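Local coordinates for protein putative polyprenyl synthetase (Streptomyces coelicolor, PDB 3NF2) that probably condenses allylic and homoallylic isoprenoid diphosphates into longer polyprenyl diphosphates in a magnesium-dependent reaction, as in other members of the FPP/GGPP synthase family, at residues 238-243 with 283-288; 265-270 with 293-298. All coordinates share one frame; numbering follows the deposited sequence.

Contact 1 (238-243 with 283-288); sequences KQTWSD and FSEEEF. With SO4 (sulfate ion), chain G.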
ATOM      1  N   LYS A 238      -0.539  23.660  18.405  1.00 82.03           N
ATOM      2  CA  LYS A 238       0.215  22.705  19.203  1.00 77.56           C
ATOM      3  C   LYS A 238       0.720  23.336  20.498  1.00 75.82           C
ATOM      4  O   LYS A 238       0.745  24.567  20.626  1.00 77.41           O
ATOM      5  CB  LYS A 238       1.394  22.144  18.400  1.00 78.04           C
ATOM      6  CG  LYS A 238       1.023  21.527  17.058  1.00 79.62           C
ATOM      7  CD  LYS A 238       2.249  20.950  16.361  1.00 88.64           C
ATOM      8  CE  LYS A 238       2.084  20.918  14.840  1.00 94.95           C
ATOM      9  NZ  LYS A 238       1.052  19.946  14.364  1.00 94.38           N
ATOM     10  N   GLN A 239       1.123  22.486  21.448  1.00 69.04           N
ATOM     11  CA  GLN A 239       1.759  22.913  22.706  1.00 64.56           C
ATOM     12  C   GLN A 239       3.094  23.628  22.452  1.00 61.23           C
ATOM     13  O   GLN A 239       3.642  23.551  21.346  1.00 60.24           O
ATOM     14  CB  GLN A 239       2.024  21.706  23.614  1.00 63.71           C
ATOM     15  CG  GLN A 239       0.842  20.787  23.882  1.00 59.88           C
ATOM     16  CD  GLN A 239       1.252  19.567  24.706  1.00 75.08           C
ATOM     17  OE1 GLN A 239       1.603  19.688  25.883  1.00 77.24           O
ATOM     18  NE2 GLN A 239       1.218  18.389  24.086  1.00 70.07           N
ATOM     19  N   THR A 240       3.610  24.320  23.472  1.00 57.12           N
ATOM     20  CA  THR A 240       4.952  24.912  23.394  1.00 56.00           C
ATOM     21  C   THR A 240       6.000  23.805  23.212  1.00 56.89           C
ATOM     22  O   THR A 240       5.885  22.732  23.814  1.00 57.86           O
ATOM     23  CB  THR A 240       5.319  25.766  24.649  1.00 56.67           C
ATOM     24  OG1 THR A 240       5.212  24.969  25.835  1.00 64.51           O
ATOM     25  CG2 THR A 240       4.427  26.991  24.783  1.00 52.30           C
ATOM     26  N   TRP A 241       6.998  24.076  22.370  1.00 51.08           N
ATOM     27  CA  TRP A 241       8.112  23.158  22.079  1.00 56.98           C
ATOM     28  C   TRP A 241       7.631  21.741  21.715  1.00 54.57           C
ATOM     29  O   TRP A 241       8.228  20.751  22.151  1.00 55.78           O
ATOM     30  CB  TRP A 241       9.134  23.115  23.244  1.00 56.05           C
ATOM     31  CG  TRP A 241       9.152  24.350  24.103  1.00 53.32           C
ATOM     32  CD1 TRP A 241       8.529  24.515  25.306  1.00 56.75           C
ATOM     33  CD2 TRP A 241       9.803  25.598  23.816  1.00 42.31           C
ATOM     34  NE1 TRP A 241       8.742  25.784  25.782  1.00 57.42           N
ATOM     35  CE2 TRP A 241       9.520  26.472  24.888  1.00 45.60           C
ATOM     36  CE3 TRP A 241      10.590  26.063  22.754  1.00 37.88           C
ATOM     37  CZ2 TRP A 241      10.004  27.789  24.938  1.00 51.62           C
ATOM     38  CZ3 TRP A 241      11.066  27.380  22.798  1.00 45.00           C
ATOM     39  CH2 TRP A 241      10.778  28.220  23.889  1.00 48.74           C
ATOM     40  N   SER A 242       6.563  21.665  20.916  1.00 53.49           N
ATOM     41  CA  SER A 242       5.841  20.405  20.660  1.00 52.94           C
ATOM     42  C   SER A 242       6.733  19.289  20.110  1.00 48.93           C
ATOM     43  O   SER A 242       6.669  18.161  20.593  1.00 52.37           O
ATOM     44  CB  SER A 242       4.624  20.623  19.743  1.00 57.01           C
ATOM     45  OG  SER A 242       4.990  20.610  18.366  1.00 65.46           O
ATOM     46  N   ASP A 243       7.575  19.615  19.130  1.00 40.36           N
ATOM     47  CA  ASP A 243       8.525  18.646  18.593  1.00 45.36           C
ATOM     48  C   ASP A 243       9.547  18.148  19.620  1.00 49.73           C
ATOM     49  O   ASP A 243      10.056  17.030  19.495  1.00 52.19           O
ATOM     50  CB  ASP A 243       9.277  19.211  17.391  1.00 42.76           C
ATOM     51  CG  ASP A 243       8.457  19.198  16.118  1.00 51.87           C
ATOM     52  OD1 ASP A 243       7.259  18.848  16.160  1.00 60.84           O
ATOM     53  OD2 ASP A 243       9.022  19.544  15.061  1.00 50.27           O
ATOM     54  N   PHE A 283       8.412  16.128  32.597  1.00 48.66           N
ATOM     55  CA  PHE A 283       9.168  17.290  32.102  1.00 48.38           C
ATOM     56  C   PHE A 283       8.295  18.535  32.003  1.00 46.02           C
ATOM     57  O   PHE A 283       7.125  18.450  31.639  1.00 46.97           O
ATOM     58  CB  PHE A 283       9.764  17.006  30.724  1.00 45.51           C
ATOM     59  CG  PHE A 283      11.106  16.311  30.752  1.00 49.74           C
ATOM     60  CD1 PHE A 283      11.984  16.452  29.680  1.00 32.38           C
ATOM     61  CD2 PHE A 283      11.492  15.507  31.827  1.00 39.60           C
ATOM     62  CE1 PHE A 283      13.227  15.808  29.678  1.00 41.45           C
ATOM     63  CE2 PHE A 283      12.732  14.867  31.832  1.00 45.08           C
ATOM     64  CZ  PHE A 283      13.600  15.016  30.757  1.00 39.80           C
ATOM     65  N   SER A 284       8.874  19.685  32.335  1.00 47.48           N
ATOM     66  CA  SER A 284       8.146  20.954  32.322  1.00 45.87           C
ATOM     67  C   SER A 284       8.443  21.728  31.045  1.00 42.23           C
ATOM     68  O   SER A 284       9.392  21.415  30.330  1.00 45.38           O
ATOM     69  CB  SER A 284       8.534  21.798  33.538  1.00 44.92           C
ATOM     70  OG  SER A 284       9.927  22.067  33.538  1.00 50.47           O
ATOM     71  N   GLU A 285       7.630  22.752  30.785  1.00 48.79           N
ATOM     72  CA  GLU A 285       7.874  23.731  29.716  1.00 44.33           C
ATOM     73  C   GLU A 285       9.308  24.276  29.765  1.00 42.23           C
ATOM     74  O   GLU A 285      10.008  24.319  28.746  1.00 41.24           O
ATOM     75  CB  GLU A 285       6.844  24.867  29.835  1.00 43.70           C
ATOM     76  CG  GLU A 285       6.878  25.919  28.715  1.00 49.49           C
ATOM     77  CD  GLU A 285       7.841  27.060  28.995  1.00 56.50           C
ATOM     78  OE1 GLU A 285       8.589  27.455  28.071  1.00 55.41           O
ATOM     79  OE2 GLU A 285       7.863  27.547  30.144  1.00 66.88           O
ATOM     80  N   GLU A 286       9.745  24.653  30.965  1.00 44.86           N
ATOM     81  CA  GLU A 286      11.061  25.266  31.188  1.00 41.18           C
ATOM     82  C   GLU A 286      12.220  24.372  30.810  1.00 42.07           C
ATOM     83  O   GLU A 286      13.235  24.854  30.283  1.00 45.72           O
ATOM     84  CB  GLU A 286      11.192  25.693  32.638  1.00 44.52           C
ATOM     85  CG  GLU A 286      10.219  26.795  33.021  1.00 50.49           C
ATOM     86  CD  GLU A 286       8.917  26.299  33.607  1.00 55.09           C
ATOM     87  OE1 GLU A 286       8.425  25.214  33.221  1.00 56.03           O
ATOM     88  OE2 GLU A 286       8.378  27.023  34.462  1.00 52.61           O
ATOM     89  N   GLU A 287      12.059  23.071  31.048  1.00 37.83           N
ATOM     90  CA  GLU A 287      13.067  22.087  30.633  1.00 39.48           C
ATOM     91  C   GLU A 287      13.118  21.968  29.120  1.00 37.19           C
ATOM     92  O   GLU A 287      14.198  21.843  28.537  1.00 46.80           O
ATOM     93  CB  GLU A 287      12.786  20.717  31.262  1.00 45.01           C
ATOM     94  CG  GLU A 287      12.949  20.678  32.784  1.00 46.69           C
ATOM     95  CD  GLU A 287      12.611  19.317  33.358  1.00 57.44           C
ATOM     96  OE1 GLU A 287      11.546  19.202  34.009  1.00 46.45           O
ATOM     97  OE2 GLU A 287      13.400  18.363  33.143  1.00 56.83           O
ATOM     98  N   PHE A 288      11.955  22.017  28.475  1.00 42.89           N
ATOM     99  CA  PHE A 288      11.921  22.043  27.002  1.00 44.55           C
ATOM    100  C   PHE A 288      12.439  23.355  26.430  1.00 43.91           C
ATOM    101  O   PHE A 288      13.073  23.366  25.368  1.00 47.12           O
ATOM    102  CB  PHE A 288      10.532  21.698  26.460  1.00 43.06           C
ATOM    103  CG  PHE A 288      10.148  20.254  26.668  1.00 46.29           C
ATOM    104  CD1 PHE A 288      10.882  19.230  26.068  1.00 46.89           C
ATOM    105  CD2 PHE A 288       9.056  19.922  27.460  1.00 38.62           C
ATOM    106  CE1 PHE A 288      10.534  17.893  26.267  1.00 52.51           C
ATOM    107  CE2 PHE A 288       8.700  18.599  27.671  1.00 47.95           C
ATOM    108  CZ  PHE A 288       9.437  17.578  27.070  1.00 53.81           C
TER
HETATM  109  S   SO4 G   6       0.171  18.937  20.618  1.00 83.61           S
HETATM  110  O1  SO4 G   6      -0.063  18.393  19.279  1.00 82.88           O
HETATM  111  O2  SO4 G   6      -0.384  18.053  21.652  1.00 75.02           O
HETATM  112  O3  SO4 G   6       1.617  19.124  20.790  1.00 70.50           O
HETATM  113  O4  SO4 G   6      -0.530  20.209  20.776  1.00 85.54           O
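Trp241 and Glu285 meet because of two torsions: the indole lies off any staggered position, chi1 -25°, and the Glu285 chain, with CG opposite its backbone N, bends at chi2 (-88°). The bend delivers the carboxylate to the pyrrole edge, where Trp241 NE1 donates to Glu285 OE1 at 2.8 Å in a somewhat bent bond. That oxygen lies almost in the ring plane and accepts through its anti lone pair, with the carboxylate turned only 24° from the indole, an arrangement consistent with the bond limiting the carboxylate's rotation. Phe288 C lies over one face of the ring, offset toward its rim, and Phe288 CB packs 3.6 Å from Trp241 CD1. Beside them Thr240 OG1 comes within 3.5 Å of Glu285 CG. An alanine in place of Trp241 is likely to leave Glu285 OE1 without this donor and Phe288 CB without its apolar neighbour. Away from the helix, Gln239 grips a sulfate, probably from the crystallisation liquor, through N to O4 (2.9 Å) and NE2 to O2 (2.9 Å). In a capping box, Ser284 N donates to Glu287 OE1 and, weakly, Glu287 N to Ser284 OG; the whole is a type II beta turn, Gln239 to Ser242, docked on a capped helix N-terminus.

Contact 2 (265-270 with 293-298); sequences ERLGEI and ALIEEA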
ATOM      1  N   GLU A 265      27.834  19.879  22.744  1.00 51.10           N
ATOM      2  CA  GLU A 265      28.236  18.734  23.562  1.00 49.39           C
ATOM      3  C   GLU A 265      27.223  18.480  24.671  1.00 44.00           C
ATOM      4  O   GLU A 265      26.819  17.342  24.892  1.00 49.44           O
ATOM      5  CB  GLU A 265      29.640  18.936  24.158  1.00 51.65           C
ATOM      6  CG  GLU A 265      30.776  19.146  23.140  1.00 57.08           C
ATOM      7  CD  GLU A 265      31.289  17.862  22.486  1.00 63.85           C
ATOM      8  OE1 GLU A 265      31.100  16.764  23.054  1.00 64.52           O
ATOM      9  OE2 GLU A 265      31.901  17.960  21.400  1.00 59.80           O
ATOM     10  N   ARG A 266      26.791  19.536  25.350  1.00 45.84           N
ATOM     11  CA  ARG A 266      25.848  19.377  26.457  1.00 45.42           C
ATOM     12  C   ARG A 266      24.456  18.926  25.993  1.00 47.36           C
ATOM     13  O   ARG A 266      23.801  18.103  26.652  1.00 50.28           O
ATOM     14  CB  ARG A 266      25.768  20.654  27.294  1.00 42.61           C
ATOM     15  CG  ARG A 266      24.885  20.538  28.541  1.00 47.25           C
ATOM     16  CD  ARG A 266      25.310  19.371  29.440  1.00 41.68           C
ATOM     17  NE  ARG A 266      24.347  19.159  30.512  1.00 44.41           N
ATOM     18  CZ  ARG A 266      24.313  18.091  31.303  1.00 53.83           C
ATOM     19  NH1 ARG A 266      23.386  18.010  32.245  1.00 49.88           N
ATOM     20  NH2 ARG A 266      25.193  17.106  31.150  1.00 48.90           N
ATOM     21  N   LEU A 267      24.016  19.455  24.856  1.00 46.76           N
ATOM     22  CA  LEU A 267      22.757  19.016  24.252  1.00 49.81           C
ATOM     23  C   LEU A 267      22.778  17.513  23.916  1.00 45.90           C
ATOM     24  O   LEU A 267      21.795  16.807  24.158  1.00 46.86           O
ATOM     25  CB  LEU A 267      22.441  19.853  23.007  1.00 49.63           C
ATOM     26  CG  LEU A 267      21.188  19.446  22.234  1.00 48.29           C
ATOM     27  CD1 LEU A 267      19.928  19.907  22.942  1.00 33.13           C
ATOM     28  CD2 LEU A 267      21.242  19.954  20.817  1.00 48.15           C
ATOM     29  N   GLY A 268      23.901  17.041  23.371  1.00 47.09           N
ATOM     30  CA  GLY A 268      24.138  15.611  23.132  1.00 47.54           C
ATOM     31  C   GLY A 268      23.958  14.727  24.358  1.00 51.97           C
ATOM     32  O   GLY A 268      23.287  13.695  24.290  1.00 49.38           O
ATOM     33  N   GLU A 269      24.551  15.139  25.479  1.00 54.44           N
ATOM     34  CA  GLU A 269      24.449  14.403  26.740  1.00 56.74           C
ATOM     35  C   GLU A 269      23.007  14.349  27.229  1.00 56.29           C
ATOM     36  O   GLU A 269      22.521  13.297  27.648  1.00 61.66           O
ATOM     37  CB  GLU A 269      25.344  15.043  27.810  1.00 55.03           C
ATOM     38  CG  GLU A 269      26.844  14.924  27.538  1.00 54.37           C
ATOM     39  CD  GLU A 269      27.695  15.891  28.365  1.00 58.01           C
ATOM     40  OE1 GLU A 269      27.173  16.502  29.328  1.00 55.38           O
ATOM     41  OE2 GLU A 269      28.896  16.039  28.046  1.00 50.63           O
ATOM     42  N   ILE A 270      22.328  15.487  27.143  1.00 56.27           N
ATOM     43  CA  ILE A 270      20.956  15.638  27.629  1.00 52.40           C
ATOM     44  C   ILE A 270      19.947  14.816  26.817  1.00 52.58           C
ATOM     45  O   ILE A 270      19.111  14.118  27.390  1.00 53.84           O
ATOM     46  CB  ILE A 270      20.553  17.136  27.658  1.00 51.80           C
ATOM     47  CG1 ILE A 270      21.289  17.863  28.782  1.00 46.94           C
ATOM     48  CG2 ILE A 270      19.067  17.306  27.845  1.00 57.33           C
ATOM     49  CD1 ILE A 270      21.097  19.361  28.763  1.00 45.06           C
ATOM     50  N   ALA A 293      16.773  26.644  23.898  1.00 41.99           N
ATOM     51  CA  ALA A 293      17.827  27.622  24.158  1.00 44.96           C
ATOM     52  C   ALA A 293      19.226  27.075  23.844  1.00 45.47           C
ATOM     53  O   ALA A 293      20.053  27.787  23.261  1.00 49.57           O
ATOM     54  CB  ALA A 293      17.732  28.123  25.593  1.00 44.75           C
ATOM     55  N   LEU A 294      19.474  25.805  24.173  1.00 43.11           N
ATOM     56  CA  LEU A 294      20.756  25.163  23.826  1.00 43.10           C
ATOM     57  C   LEU A 294      20.940  24.914  22.332  1.00 36.48           C
ATOM     58  O   LEU A 294      22.044  25.050  21.826  1.00 40.95           O
ATOM     59  CB  LEU A 294      20.956  23.849  24.594  1.00 46.08           C
ATOM     60  CG  LEU A 294      21.466  23.853  26.041  1.00 45.83           C
ATOM     61  CD1 LEU A 294      21.114  22.535  26.685  1.00 47.49           C
ATOM     62  CD2 LEU A 294      22.982  24.120  26.151  1.00 41.99           C
ATOM     63  N   ILE A 295      19.863  24.540  21.632  1.00 43.59           N
ATOM     64  CA  ILE A 295      19.896  24.372  20.162  1.00 41.01           C
ATOM     65  C   ILE A 295      20.203  25.714  19.490  1.00 39.73           C
ATOM     66  O   ILE A 295      21.016  25.789  18.569  1.00 49.17           O
ATOM     67  CB  ILE A 295      18.560  23.793  19.608  1.00 40.82           C
ATOM     68  CG1 ILE A 295      18.367  22.343  20.037  1.00 26.46           C
ATOM     69  CG2 ILE A 295      18.498  23.852  18.063  1.00 40.85           C
ATOM     70  CD1 ILE A 295      16.892  21.927  20.013  1.00 30.26           C
ATOM     71  N   GLU A 296      19.559  26.771  19.961  1.00 41.70           N
ATOM     72  CA  GLU A 296      19.868  28.106  19.468  1.00 51.17           C
ATOM     73  C   GLU A 296      21.338  28.508  19.703  1.00 50.24           C
ATOM     74  O   GLU A 296      22.018  28.916  18.749  1.00 43.83           O
ATOM     75  CB  GLU A 296      18.883  29.157  20.005  1.00 52.86           C
ATOM     76  CG  GLU A 296      19.005  30.489  19.261  1.00 59.33           C
ATOM     77  CD  GLU A 296      17.799  31.405  19.396  1.00 61.16           C
ATOM     78  OE1 GLU A 296      16.851  31.079  20.147  1.00 56.87           O
ATOM     79  OE2 GLU A 296      17.804  32.464  18.731  1.00 69.55           O
ATOM     80  N   GLU A 297      21.843  28.343  20.934  1.00 50.59           N
ATOM     81  CA  GLU A 297      23.270  28.619  21.212  1.00 50.04           C
ATOM     82  C   GLU A 297      24.226  27.848  20.300  1.00 47.91           C
ATOM     83  O   GLU A 297      25.209  28.417  19.818  1.00 53.62           O
ATOM     84  CB  GLU A 297      23.657  28.412  22.689  1.00 55.31           C
ATOM     85  CG  GLU A 297      25.091  28.919  23.003  1.00 59.25           C
ATOM     86  CD  GLU A 297      25.556  28.706  24.445  1.00 64.73           C
ATOM     87  OE1 GLU A 297      26.784  28.600  24.661  1.00 63.19           O
ATOM     88  OE2 GLU A 297      24.716  28.668  25.366  1.00 68.74           O
ATOM     89  N   ALA A 298      23.921  26.580  20.018  1.00 43.72           N
ATOM     90  CA  ALA A 298      24.777  25.782  19.123  1.00 39.07           C
ATOM     91  C   ALA A 298      24.637  26.149  17.642  1.00 46.94           C
ATOM     92  O   ALA A 298      25.307  25.563  16.781  1.00 45.09           O
ATOM     93  CB  ALA A 298      24.532  24.292  19.334  1.00 40.04           C
TER
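Leu267 and Ile295 meet in the apolar packing that joins helix 262-275 to helix 285-297. The fork of the leucine is applied to the isoleucine's longer branch: Leu267 CD2 lies 3.8 Å from Ile295 CG1 and CD1 is only slightly farther, at 4.1 Å. With its CG anti to the backbone N (chi1 177°), Leu267 reaches across the gap between the helices, and Leu267 CD1 also comes to 4.4 Å from Leu294 CB. Elsewhere, methyl ends meet, Ile270 CD1 and Leu294 CD1 approaching to 3.8 Å while the two side chains cross at about a right angle. These contacts belong to the all-helical fold of the polyprenyl synthase family: the two segments run roughly antiparallel, at 145°, with their axes 9.8 Å apart at closest approach. Helix 251-259 covers the same apolar patch, Leu267 touching Ala256 and Leu257 while Ile295 touches Pro252. A polar interaction lies within helix 262-275: Arg266 NH2 forms a salt bridge with Glu269 OE1 at 2.8 Å, the oxygen lying in the guanidinium plane and being approached nearly along its C-O axis. One face of that guanidinium rests over Ile270 CG1, so the charged group lies against the aliphatic stem of a residue whose tip packs on Leu294. On helix 285-297, Glu296 OE1 makes a salt bridge to Arg301 of the next helix, 300-319.

Helix 285-297 is shared by both contacts: its first turn receives the Trp241 turn in contact 1, and its last turns pack against helix 262-275 in contact 2. The contact centres are 15 Å apart and their nearest atoms about 5 Å apart, so they do not touch directly. Along the chain the segments alternate, 238-243, 265-270, 283-288 and 293-298, so the one helix ties together two earlier parts of the chain. Indole and helix also meet between the two sites, where Trp241 touches Ala289 and Ala292. Bound sulfate is a feature of contact 1, where a second sulfate, also probably from the crystallisation liquor, lies about 6 Å from the Trp241 side chain and may mark a pocket.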